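Local coordinates for protein taurocyamine kinase (Schistosoma mansoni, PDB 4WOD) that catalyses the reversible, magnesium-dependent transfer of phosphate from ATP to taurocyamine and consists of two phosphagen kinase units joined in one chain, at residues D174-K177 with L178-H182; M286-L290 with P291-E295; T498-K502 with T503-K507. The protein carries 4 engineered substitutions. All blocks are in the same frame, centred on the assembly; numbering follows the deposited sequence.

Contact 1 of 3, residues D174-K177 with L178-H182; sequences DRIK and LVNDH
D174 to K177 and L178 to D181 are joined by four successive i to i+4 backbone bonds, from L178 N to D174 O (2.8 Å) through to D181 N to K177 O (3.0 Å), which form the last turns of helix 172-180. At H182 the backbone turns to positive phi (57°) and closes the helix in a Schellman motif. L178 faces the protein: its CG rests against D174 O at 3.2 Å, while the side chain also touches I207 and I209 of strand 206-210 and the loop residues M170 and L184. V179 has CG1 set between its own backbone N and carbonyl carbon (chi1 60°), which brings this methyl into the groove between two carbonyls of the previous turn, 3.0 Å from R175 O and 3.1 Å from I176 O, a tight fit. N180 runs alongside I176 and points the same way, its amide ND2 coming to 3.9 Å from I176 CG2. K177 bends at chi2, chi3 and chi4, so that its ammonium curls back along the helix to D174, where NZ and OD1 make a long salt bridge of 3.7 Å. Only the root of that chain, at CG, meets D181. H182, a predicted ATP-binding residue, lies just beyond, its imidazole laid with one face over V179 O, toward the rim of the ring. L178 carries the contact with strand 206-210, while the Schellman turn ends the helix. The D181 carboxylate, placed beside the carbonyl-rich C-terminal end, is probably in a somewhat unfavourable field; K177 NZ, 6.0 Å from D181 OD2 and turned to D174, may ease this only weakly.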
# COMPACT_ATOMS: atom_id res chain seq x y z
N ASP A 174 29.61 26.50 16.68
CA ASP A 174 29.35 26.51 15.24
C ASP A 174 28.63 25.23 14.84
O ASP A 174 27.70 25.26 14.04
CB ASP A 174 30.65 26.65 14.46
CG ASP A 174 31.20 28.05 14.53
OD1 ASP A 174 30.51 28.93 15.08
OD2 ASP A 174 32.32 28.27 14.02
N ARG A 175 29.06 24.12 15.43
CA ARG A 175 28.40 22.84 15.27
C ARG A 175 26.92 22.94 15.60
O ARG A 175 26.06 22.51 14.82
CB ARG A 175 29.09 21.81 16.16
CG ARG A 175 28.66 20.38 15.95
CD ARG A 175 29.46 19.50 16.89
NE ARG A 175 30.77 20.10 17.14
CZ ARG A 175 31.65 19.66 18.03
NH1 ARG A 175 31.37 18.60 18.78
NH2 ARG A 175 32.81 20.29 18.18
N ILE A 176 26.62 23.52 16.76
CA ILE A 176 25.24 23.68 17.21
C ILE A 176 24.47 24.58 16.26
O ILE A 176 23.37 24.26 15.84
CB ILE A 176 25.19 24.25 18.65
CG1 ILE A 176 25.63 23.18 19.66
CG2 ILE A 176 23.78 24.74 18.99
CD1 ILE A 176 25.94 23.73 21.05
N LYS A 177 25.07 25.72 15.92
CA LYS A 177 24.42 26.65 15.00
C LYS A 177 24.13 26.03 13.63
O LYS A 177 23.04 26.21 13.08
CB LYS A 177 25.29 27.90 14.83
CG LYS A 177 24.78 28.86 13.75
CD LYS A 177 25.08 30.30 14.11
CE LYS A 177 26.56 30.51 14.40
NZ LYS A 177 27.42 29.98 13.31
N LEU A 178 25.09 25.28 13.09
CA LEU A 178 25.00 24.75 11.73
C LEU A 178 24.02 23.60 11.64
O LEU A 178 23.33 23.43 10.63
CB LEU A 178 26.37 24.31 11.23
CG LEU A 178 27.34 25.44 10.90
CD1 LEU A 178 28.76 24.90 10.77
CD2 LEU A 178 26.92 26.15 9.62
N VAL A 179 23.95 22.78 12.69
CA VAL A 179 22.97 21.71 12.69
C VAL A 179 21.58 22.31 12.91
O VAL A 179 20.59 21.81 12.37
CB VAL A 179 23.31 20.64 13.76
CG1 VAL A 179 23.33 21.25 15.12
CG2 VAL A 179 22.31 19.49 13.71
N ASN A 180 21.50 23.40 13.67
CA ASN A 180 20.22 24.09 13.87
C ASN A 180 19.69 24.66 12.56
O ASN A 180 18.49 24.62 12.31
CB ASN A 180 20.35 25.19 14.91
CG ASN A 180 20.23 24.66 16.32
OD1 ASN A 180 20.03 23.46 16.53
ND2 ASN A 180 20.34 25.55 17.30
N ASP A 181 20.59 25.16 11.73
CA ASP A 181 20.20 25.64 10.40
C ASP A 181 20.14 24.50 9.38
O ASP A 181 19.91 24.74 8.20
CB ASP A 181 21.18 26.73 9.94
CG ASP A 181 21.07 27.98 10.78
OD1 ASP A 181 19.97 28.25 11.31
OD2 ASP A 181 22.08 28.69 10.93
N HIS A 182 20.34 23.28 9.86
CA HIS A 182 20.32 22.07 9.03
C HIS A 182 21.32 22.12 7.89
O HIS A 182 21.05 21.64 6.79
CB HIS A 182 18.92 21.82 8.50
CG HIS A 182 17.90 21.71 9.58
ND1 HIS A 182 17.04 22.74 9.90
CD2 HIS A 182 17.63 20.71 10.46
CE1 HIS A 182 16.27 22.37 10.91
NE2 HIS A 182 16.61 21.14 11.27

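Contact 2 of 3, residues M286-L290 with P291-E295; sequences MLASL and PNFKE
The F293 ring lies with one face on the backbone of A288, whose CA stands 3.6 Å from the ring centroid and only 14° off the normal, a CH-pi contact; L287 O approaches the ring obliquely, 3.3 Å from F293 CD1, and Y319 meets it edge-to-face. The ring belongs to the last residue of a type I beta turn, L290 to F293, that links the short, weakly bonded helical turn about 286-288 to helix 293-299. With F293 CG anti to the backbone N (chi1 170°), the phenyl group reaches back over the preceding helical turn, and L287 crosses it at about a right angle, with CG 3.8 Å from F293 CD1. The beta turn is held by F293 N to L290 O (3.2 Å), in which the donor sits above the carbonyl plane.

Outside the turn, E349 of helix 331-355 takes the amides of M286 and L287 with its two carboxylate oxygens. N292 OD1 accepts from R414 NH2, and P291 and N292 touch R556, so the turn borders the second kinase unit. S289 turns back to M286: its N and OG both reach M286 O from the same face of that carbonyl, and OG donates at 2.7 Å.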
# COMPACT_ATOMS: atom_id res chain seq x y z
N MET A 286 -4.99 15.98 3.42
CA MET A 286 -6.16 15.24 2.99
C MET A 286 -5.76 14.13 2.05
O MET A 286 -6.27 13.02 2.16
CB MET A 286 -7.19 16.17 2.35
CG MET A 286 -8.61 15.62 2.41
SD MET A 286 -9.86 16.93 2.42
CE MET A 286 -9.80 17.44 4.13
N LEU A 287 -4.83 14.42 1.14
CA LEU A 287 -4.30 13.41 0.24
C LEU A 287 -3.57 12.31 1.02
O LEU A 287 -3.72 11.13 0.70
CB LEU A 287 -3.34 14.06 -0.77
CG LEU A 287 -2.43 13.21 -1.66
CD1 LEU A 287 -3.20 12.31 -2.63
CD2 LEU A 287 -1.50 14.15 -2.43
N ALA A 288 -2.81 12.72 2.02
CA ALA A 288 -2.03 11.80 2.85
C ALA A 288 -2.92 10.81 3.58
O ALA A 288 -2.46 9.74 4.01
CB ALA A 288 -1.19 12.58 3.85
N SER A 289 -4.19 11.17 3.73
CA SER A 289 -5.12 10.37 4.51
C SER A 289 -5.88 9.36 3.65
O SER A 289 -6.64 8.53 4.18
CB SER A 289 -6.11 11.28 5.24
OG SER A 289 -7.11 11.75 4.34
N LEU A 290 -5.71 9.43 2.34
CA LEU A 290 -6.36 8.47 1.46
C LEU A 290 -5.77 7.09 1.75
O LEU A 290 -4.59 7.00 2.11
CB LEU A 290 -6.20 8.85 -0.01
CG LEU A 290 -6.97 10.14 -0.38
CD1 LEU A 290 -6.58 10.62 -1.75
CD2 LEU A 290 -8.48 9.89 -0.32
N PRO A 291 -6.58 6.04 1.63
CA PRO A 291 -6.09 4.70 1.97
C PRO A 291 -4.93 4.25 1.08
O PRO A 291 -4.00 3.59 1.57
CB PRO A 291 -7.31 3.81 1.77
CG PRO A 291 -8.46 4.73 2.07
CD PRO A 291 -8.05 6.06 1.48
N ASN A 292 -4.98 4.62 -0.19
CA ASN A 292 -3.93 4.28 -1.13
C ASN A 292 -3.01 5.47 -1.49
O ASN A 292 -2.50 5.53 -2.61
CB ASN A 292 -4.55 3.69 -2.40
CG ASN A 292 -5.55 4.62 -3.05
OD1 ASN A 292 -6.13 5.48 -2.38
ND2 ASN A 292 -5.76 4.47 -4.36
N PHE A 293 -2.82 6.38 -0.54
CA PHE A 293 -1.89 7.52 -0.68
C PHE A 293 -0.56 7.12 -1.33
O PHE A 293 -0.19 7.66 -2.37
CB PHE A 293 -1.63 8.14 0.71
CG PHE A 293 -0.51 9.18 0.74
CD1 PHE A 293 -0.56 10.32 -0.05
CD2 PHE A 293 0.56 9.03 1.63
CE1 PHE A 293 0.46 11.27 0.01
CE2 PHE A 293 1.58 9.97 1.70
CZ PHE A 293 1.53 11.10 0.88
N LYS A 294 0.13 6.15 -0.74
CA LYS A 294 1.39 5.67 -1.32
C LYS A 294 1.26 5.24 -2.79
O LYS A 294 2.10 5.60 -3.63
CB LYS A 294 1.95 4.50 -0.49
CG LYS A 294 2.28 4.87 0.95
CD LYS A 294 3.46 5.83 1.02
CE LYS A 294 3.82 6.24 2.46
NZ LYS A 294 4.32 5.11 3.29
N GLU A 295 0.22 4.47 -3.10
CA GLU A 295 0.05 3.96 -4.45
C GLU A 295 -0.23 5.12 -5.40
O GLU A 295 0.27 5.14 -6.52
CB GLU A 295 -1.06 2.91 -4.52
CG GLU A 295 -0.75 1.59 -3.78
CD GLU A 295 -0.69 1.72 -2.24
OE1 GLU A 295 -1.20 2.73 -1.69
OE2 GLU A 295 -0.12 0.82 -1.58

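Contact 3 of 3, residues T498-K502 with T503-K507; sequences TIMSK and TDRIK
A methionine methylene lies over the centre of a guanidinium face: M500 CG stands 3.8 Å above the plane of R505, and the two side chains cross at a slant. The aliphatic part of R505 continues the contact, its CG being 3.7 Å from M500 CG. Extended from CG to NE, R505 carries its flat group back past the start of helix 502-517, where a water in its plane accepts from R505 NE (2.8 Å) and donates to M500 O (3.0 Å).

Next to this, S501 and D504 form a capping box. S501 N gives a nearly straight bond to D504 OD2 (2.8 Å, 170°), met from above the carboxylate plane, while D504 N returns one to S501 OG (3.0 Å). The serine OG does this from between its backbone N and carbonyl carbon (chi1 77°). R505 N then bonds to S501 O, the first regular helical bond.

The D504 carboxylate, at the positive end of the helix, is probably stabilised as an anion. R505 is buried with R562 and R568 close by; P497 O accepts from its NH2, and M500 O, which holds the water, also accepts from R562 NH2, so neutral acceptors may temper the like charges.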
# COMPACT_ATOMS: atom_id res chain seq x y z
N THR A 498 -16.98 1.37 5.10
CA THR A 498 -16.24 2.08 4.06
C THR A 498 -15.83 3.47 4.54
O THR A 498 -14.65 3.82 4.52
CB THR A 498 -17.06 2.19 2.76
OG1 THR A 498 -18.39 2.59 3.08
CG2 THR A 498 -17.10 0.85 1.98
N ILE A 499 -16.80 4.26 5.01
CA ILE A 499 -16.58 5.67 5.25
C ILE A 499 -16.76 6.07 6.71
O ILE A 499 -16.41 7.19 7.08
CB ILE A 499 -17.54 6.54 4.35
CG1 ILE A 499 -19.00 6.44 4.80
CG2 ILE A 499 -17.39 6.12 2.92
CD1 ILE A 499 -19.94 7.43 4.08
N MET A 500 -17.26 5.15 7.53
CA MET A 500 -17.61 5.48 8.91
C MET A 500 -16.39 5.99 9.67
O MET A 500 -15.24 5.69 9.32
CB MET A 500 -18.22 4.27 9.63
CG MET A 500 -17.21 3.17 9.84
SD MET A 500 -18.01 1.62 10.29
CE MET A 500 -18.89 2.08 11.78
N SER A 501 -16.65 6.78 10.71
CA SER A 501 -15.57 7.40 11.47
C SER A 501 -15.01 6.40 12.46
O SER A 501 -15.59 5.31 12.65
CB SER A 501 -16.04 8.66 12.18
OG SER A 501 -16.80 8.35 13.35
N LYS A 502 -13.90 6.76 13.09
CA LYS A 502 -13.27 5.92 14.12
C LYS A 502 -14.18 5.79 15.34
O LYS A 502 -14.33 4.69 15.89
CB LYS A 502 -11.92 6.49 14.52
CG LYS A 502 -11.16 5.66 15.56
CD LYS A 502 -9.74 6.16 15.73
CE LYS A 502 -9.50 6.63 17.14
NZ LYS A 502 -8.07 6.99 17.36
N THR A 503 -14.78 6.90 15.76
CA THR A 503 -15.73 6.88 16.86
C THR A 503 -16.97 6.02 16.52
O THR A 503 -17.49 5.30 17.38
CB THR A 503 -16.16 8.31 17.25
OG1 THR A 503 -15.02 9.00 17.78
CG2 THR A 503 -17.25 8.30 18.31
N ASP A 504 -17.42 6.10 15.26
CA ASP A 504 -18.49 5.23 14.74
C ASP A 504 -18.13 3.77 14.96
O ASP A 504 -18.95 3.00 15.46
CB ASP A 504 -18.74 5.46 13.24
CG ASP A 504 -19.32 6.83 12.93
OD1 ASP A 504 -19.87 7.46 13.86
OD2 ASP A 504 -19.23 7.27 11.74
N ARG A 505 -16.91 3.39 14.58
CA ARG A 505 -16.46 2.00 14.68
C ARG A 505 -16.43 1.52 16.11
O ARG A 505 -16.85 0.40 16.40
CB ARG A 505 -15.07 1.82 14.08
CG ARG A 505 -14.96 2.10 12.60
CD ARG A 505 -13.69 1.48 12.02
NE ARG A 505 -13.36 2.09 10.74
CZ ARG A 505 -13.70 1.60 9.56
NH1 ARG A 505 -14.38 0.47 9.46
NH2 ARG A 505 -13.34 2.25 8.46
N ILE A 506 -15.94 2.39 17.01
CA ILE A 506 -15.86 2.08 18.43
C ILE A 506 -17.25 1.87 19.01
O ILE A 506 -17.48 0.93 19.79
CB ILE A 506 -15.14 3.21 19.22
CG1 ILE A 506 -13.69 3.33 18.76
CG2 ILE A 506 -15.21 2.96 20.71
CD1 ILE A 506 -12.97 4.57 19.32
N LYS A 507 -18.19 2.73 18.63
CA LYS A 507 -19.54 2.57 19.14
C LYS A 507 -20.19 1.32 18.53
O LYS A 507 -20.85 0.57 19.25
CB LYS A 507 -20.39 3.82 18.86
CG LYS A 507 -21.85 3.62 19.33
CD LYS A 507 -22.51 4.92 19.79
CE LYS A 507 -23.82 4.63 20.52
NZ LYS A 507 -24.47 5.87 21.02
O HOH W 1 -12.60 4.72 10.24

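In the fold
The contacts follow one another along the chain. Contacts 1 and 2 share the first repeat's catalytic domain, their centres about 34 Å apart: helix 172-180 follows strand 162-166, outermost in an eight-stranded antiparallel sheet, and contact 2 lies in the helical connection between strands 277-283 and 302-306, the latter outermost at the other side. Contact 3, in the second repeat, opens helix 502-517 of an equivalent domain, its centre about 45 Å from that of contact 1. Contacts 2 and 3 lie closer, about 18 Å between centres and about 7 Å between nearest atoms. P291 by its side chain and I499 by backbone bonds both reach M364 at the start of the second repeat, beside the junction of the two units.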